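Local coordinates for protein myosin regulatory light chain (Placopecten magellanicus, PDB 3PN7) that probably acts as the calcium-binding regulatory light chain of molluscan muscle myosin, conferring calcium-dependent regulation of its magnesium ATPase, at residues F29-Q34 with K46-S51. Numbering follows the deposited sequence.
Sequences FTMIDQ and KEMFSS. With MG (magnesium ion), chain G.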
ATOM      1  N   PHE B  29      25.424 -19.766 -13.234  1.00 34.21           N
ATOM      2  CA  PHE B  29      26.459 -19.808 -14.259  1.00 32.23           C
ATOM      3  C   PHE B  29      27.364 -21.013 -14.038  1.00 36.83           C
ATOM      4  O   PHE B  29      27.672 -21.769 -14.962  1.00 35.57           O
ATOM      5  CB  PHE B  29      27.307 -18.539 -14.237  1.00 29.21           C
ATOM      6  CG  PHE B  29      28.449 -18.569 -15.214  1.00 34.94           C
ATOM      7  CD1 PHE B  29      28.252 -18.214 -16.544  1.00 31.39           C
ATOM      8  CD2 PHE B  29      29.713 -18.984 -14.818  1.00 37.87           C
ATOM      9  CE1 PHE B  29      29.292 -18.268 -17.457  1.00 33.69           C
ATOM     10  CE2 PHE B  29      30.760 -19.031 -15.727  1.00 34.85           C
ATOM     11  CZ  PHE B  29      30.543 -18.665 -17.054  1.00 34.67           C
ATOM     12  N   THR B  30      27.796 -21.168 -12.793  1.00 34.52           N
ATOM     13  CA  THR B  30      28.704 -22.230 -12.393  1.00 37.93           C
ATOM     14  C   THR B  30      28.146 -23.627 -12.700  1.00 37.10           C
ATOM     15  O   THR B  30      28.876 -24.507 -13.161  1.00 34.81           O
ATOM     16  CB  THR B  30      29.059 -22.064 -10.885  1.00 42.67           C
ATOM     17  OG1 THR B  30      29.923 -20.921 -10.724  1.00 41.87           O
ATOM     18  CG2 THR B  30      29.713 -23.307 -10.303  1.00 33.03           C
ATOM     19  N   MET B  31      26.859 -23.832 -12.440  1.00 36.56           N
ATOM     20  CA  MET B  31      26.241 -25.128 -12.702  1.00 38.04           C
ATOM     21  C   MET B  31      26.076 -25.424 -14.195  1.00 38.06           C
ATOM     22  O   MET B  31      26.231 -26.565 -14.635  1.00 37.94           O
ATOM     23  CB  MET B  31      24.885 -25.237 -12.013  1.00 36.36           C
ATOM     24  CG  MET B  31      24.248 -26.618 -12.207  1.00 45.67           C
ATOM     25  SD  MET B  31      22.790 -26.876 -11.170  1.00 52.87           S
ATOM     26  CE  MET B  31      23.476 -26.532  -9.559  1.00 49.59           C
ATOM     27  N   ILE B  32      25.745 -24.395 -14.971  1.00 37.33           N
ATOM     28  CA  ILE B  32      25.549 -24.576 -16.404  1.00 36.61           C
ATOM     29  C   ILE B  32      26.894 -24.787 -17.101  1.00 38.80           C
ATOM     30  O   ILE B  32      26.974 -25.464 -18.128  1.00 37.34           O
ATOM     31  CB  ILE B  32      24.783 -23.394 -17.026  1.00 34.93           C
ATOM     32  CG1 ILE B  32      23.408 -23.261 -16.383  1.00 33.95           C
ATOM     33  CG2 ILE B  32      24.594 -23.596 -18.507  1.00 35.87           C
ATOM     34  CD1 ILE B  32      22.759 -21.925 -16.655  1.00 34.52           C
ATOM     35  N   ASP B  33      27.952 -24.217 -16.529  1.00 36.81           N
ATOM     36  CA  ASP B  33      29.296 -24.415 -17.056  1.00 38.62           C
ATOM     37  C   ASP B  33      29.871 -25.768 -16.631  1.00 40.07           C
ATOM     38  O   ASP B  33      30.801 -25.843 -15.822  1.00 36.59           O
ATOM     39  CB  ASP B  33      30.225 -23.280 -16.618  1.00 35.36           C
ATOM     40  CG  ASP B  33      31.623 -23.427 -17.189  1.00 34.48           C
ATOM     41  OD1 ASP B  33      32.567 -22.801 -16.659  1.00 32.18           O
ATOM     42  OD2 ASP B  33      31.775 -24.198 -18.162  1.00 34.79           O
ATOM     43  N   GLN B  34      29.313 -26.840 -17.179  1.00 39.80           N
ATOM     44  CA  GLN B  34      29.728 -28.186 -16.805  1.00 41.30           C
ATOM     45  C   GLN B  34      31.231 -28.405 -17.082  1.00 43.88           C
ATOM     46  O   GLN B  34      31.860 -29.274 -16.491  1.00 47.64           O
ATOM     47  CB  GLN B  34      28.847 -29.224 -17.517  1.00 45.05           C
ATOM     48  CG  GLN B  34      27.318 -28.982 -17.371  1.00 47.63           C
ATOM     49  CD  GLN B  34      26.687 -29.704 -16.160  1.00 56.21           C
ATOM     50  OE1 GLN B  34      26.876 -29.306 -14.996  1.00 51.98           O
ATOM     51  NE2 GLN B  34      25.920 -30.758 -16.441  1.00 48.60           N
ATOM     52  N   LYS B  46      23.842 -28.063 -23.953  1.00 34.17           N
ATOM     53  CA  LYS B  46      23.272 -29.378 -24.268  1.00 36.80           C
ATOM     54  C   LYS B  46      23.289 -30.282 -23.040  1.00 37.14           C
ATOM     55  O   LYS B  46      22.290 -30.925 -22.703  1.00 37.42           O
ATOM     56  CB  LYS B  46      24.072 -30.078 -25.373  1.00 40.93           C
ATOM     57  CG  LYS B  46      23.960 -29.483 -26.756  1.00 45.55           C
ATOM     58  CD  LYS B  46      24.408 -30.508 -27.800  1.00 50.94           C
ATOM     59  CE  LYS B  46      24.201 -30.009 -29.214  1.00 53.32           C
ATOM     60  NZ  LYS B  46      24.223 -31.130 -30.201  1.00 62.61           N
ATOM     61  N   GLU B  47      24.446 -30.333 -22.384  1.00 36.75           N
ATOM     62  CA  GLU B  47      24.601 -31.104 -21.158  1.00 39.18           C
ATOM     63  C   GLU B  47      23.584 -30.685 -20.098  1.00 40.84           C
ATOM     64  O   GLU B  47      22.876 -31.526 -19.539  1.00 41.74           O
ATOM     65  CB  GLU B  47      26.021 -30.967 -20.604  1.00 39.24           C
ATOM     66  CG  GLU B  47      26.401 -32.126 -19.729  1.00 53.53           C
ATOM     67  CD  GLU B  47      26.124 -33.465 -20.424  1.00 58.41           C
ATOM     68  OE1 GLU B  47      26.511 -33.613 -21.604  1.00 50.42           O
ATOM     69  OE2 GLU B  47      25.498 -34.354 -19.800  1.00 61.31           O
ATOM     70  N   MET B  48      23.515 -29.384 -19.815  1.00 37.31           N
ATOM     71  CA  MET B  48      22.564 -28.898 -18.827  1.00 31.09           C
ATOM     72  C   MET B  48      21.127 -29.262 -19.195  1.00 33.71           C
ATOM     73  O   MET B  48      20.389 -29.788 -18.360  1.00 32.75           O
ATOM     74  CB  MET B  48      22.697 -27.394 -18.610  1.00 33.07           C
ATOM     75  CG  MET B  48      21.895 -26.889 -17.404  1.00 35.72           C
ATOM     76  SD  MET B  48      22.600 -27.416 -15.818  1.00 39.87           S
ATOM     77  CE  MET B  48      21.293 -28.436 -15.169  1.00 31.06           C
ATOM     78  N   PHE B  49      20.724 -29.003 -20.435  1.00 32.46           N
ATOM     79  CA  PHE B  49      19.339 -29.297 -20.834  1.00 35.80           C
ATOM     80  C   PHE B  49      18.986 -30.787 -20.717  1.00 41.60           C
ATOM     81  O   PHE B  49      17.926 -31.131 -20.186  1.00 39.07           O
ATOM     82  CB  PHE B  49      19.004 -28.766 -22.241  1.00 36.60           C
ATOM     83  CG  PHE B  49      18.541 -27.312 -22.266  1.00 38.71           C
ATOM     84  CD1 PHE B  49      17.300 -26.951 -21.759  1.00 40.19           C
ATOM     85  CD2 PHE B  49      19.349 -26.320 -22.806  1.00 33.30           C
ATOM     86  CE1 PHE B  49      16.870 -25.625 -21.794  1.00 38.15           C
ATOM     87  CE2 PHE B  49      18.933 -25.003 -22.842  1.00 31.56           C
ATOM     88  CZ  PHE B  49      17.692 -24.653 -22.334  1.00 35.18           C
ATOM     89  N   SER B  50      19.864 -31.666 -21.200  1.00 37.76           N
ATOM     90  CA  SER B  50      19.594 -33.112 -21.108  1.00 46.62           C
ATOM     91  C   SER B  50      19.458 -33.602 -19.670  1.00 41.03           C
ATOM     92  O   SER B  50      18.710 -34.544 -19.403  1.00 43.02           O
ATOM     93  CB  SER B  50      20.609 -33.965 -21.899  1.00 39.19           C
ATOM     94  OG  SER B  50      21.945 -33.779 -21.467  1.00 41.91           O
ATOM     95  N   SER B  51      20.150 -32.947 -18.742  1.00 39.61           N
ATOM     96  CA  SER B  51      20.028 -33.305 -17.332  1.00 39.95           C
ATOM     97  C   SER B  51      18.666 -32.934 -16.760  1.00 43.59           C
ATOM     98  O   SER B  51      18.287 -33.428 -15.701  1.00 42.80           O
ATOM     99  CB  SER B  51      21.130 -32.641 -16.505  1.00 42.43           C
ATOM    100  OG  SER B  51      22.411 -33.048 -16.947  1.00 48.36           O
TER
HETATM  101 MG    MG G 162      32.599 -24.505 -20.435  1.00 44.67          MG
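The thioether sulfur of Met48 sits against the last turn of helix 19-32, where SD lies 3.9 Å from Met31 O and almost equally near Met31 CG, so one atom meets both backbone and side chain. CG anti to the backbone N and a single bend at chi2 (71°) place SD there, while chi3 merely directs the terminal methyl. The same chain crosses Ile32 at about a right angle, with Met48 CG 4.1 Å from Ile32 CG1. The 5.8 Å separation of Ile32 CA and Met48 CA shows how closely the two helices approach here. At the more exposed rim, the aliphatic part of Gln34 lies across that of Glu47, Gln34 CG standing 4.0 Å from Glu47 CB. Within helix 42-52, Glu47 O accepts Ser51 OG at 3.0 Å and Ser51 N from opposite faces of its carbonyl plane, fixing the serine hydroxyl against its own helix.

Asp33, the first residue beyond helix 19-32, points away from helix 42-52 and binds magnesium through OD2 at 2.4 Å, with Phe39 O and Asp44 OD2 also binding the ion and Asn35 belonging to the same site. This is the helix-loop-helix of an EF-hand, and apolar side chains of another protein's chain also pack on Met31, Ile32 and Met48. Dispersion between two methionines and an isoleucine therefore joins the helices directly, while ionic coordination links them through the loop.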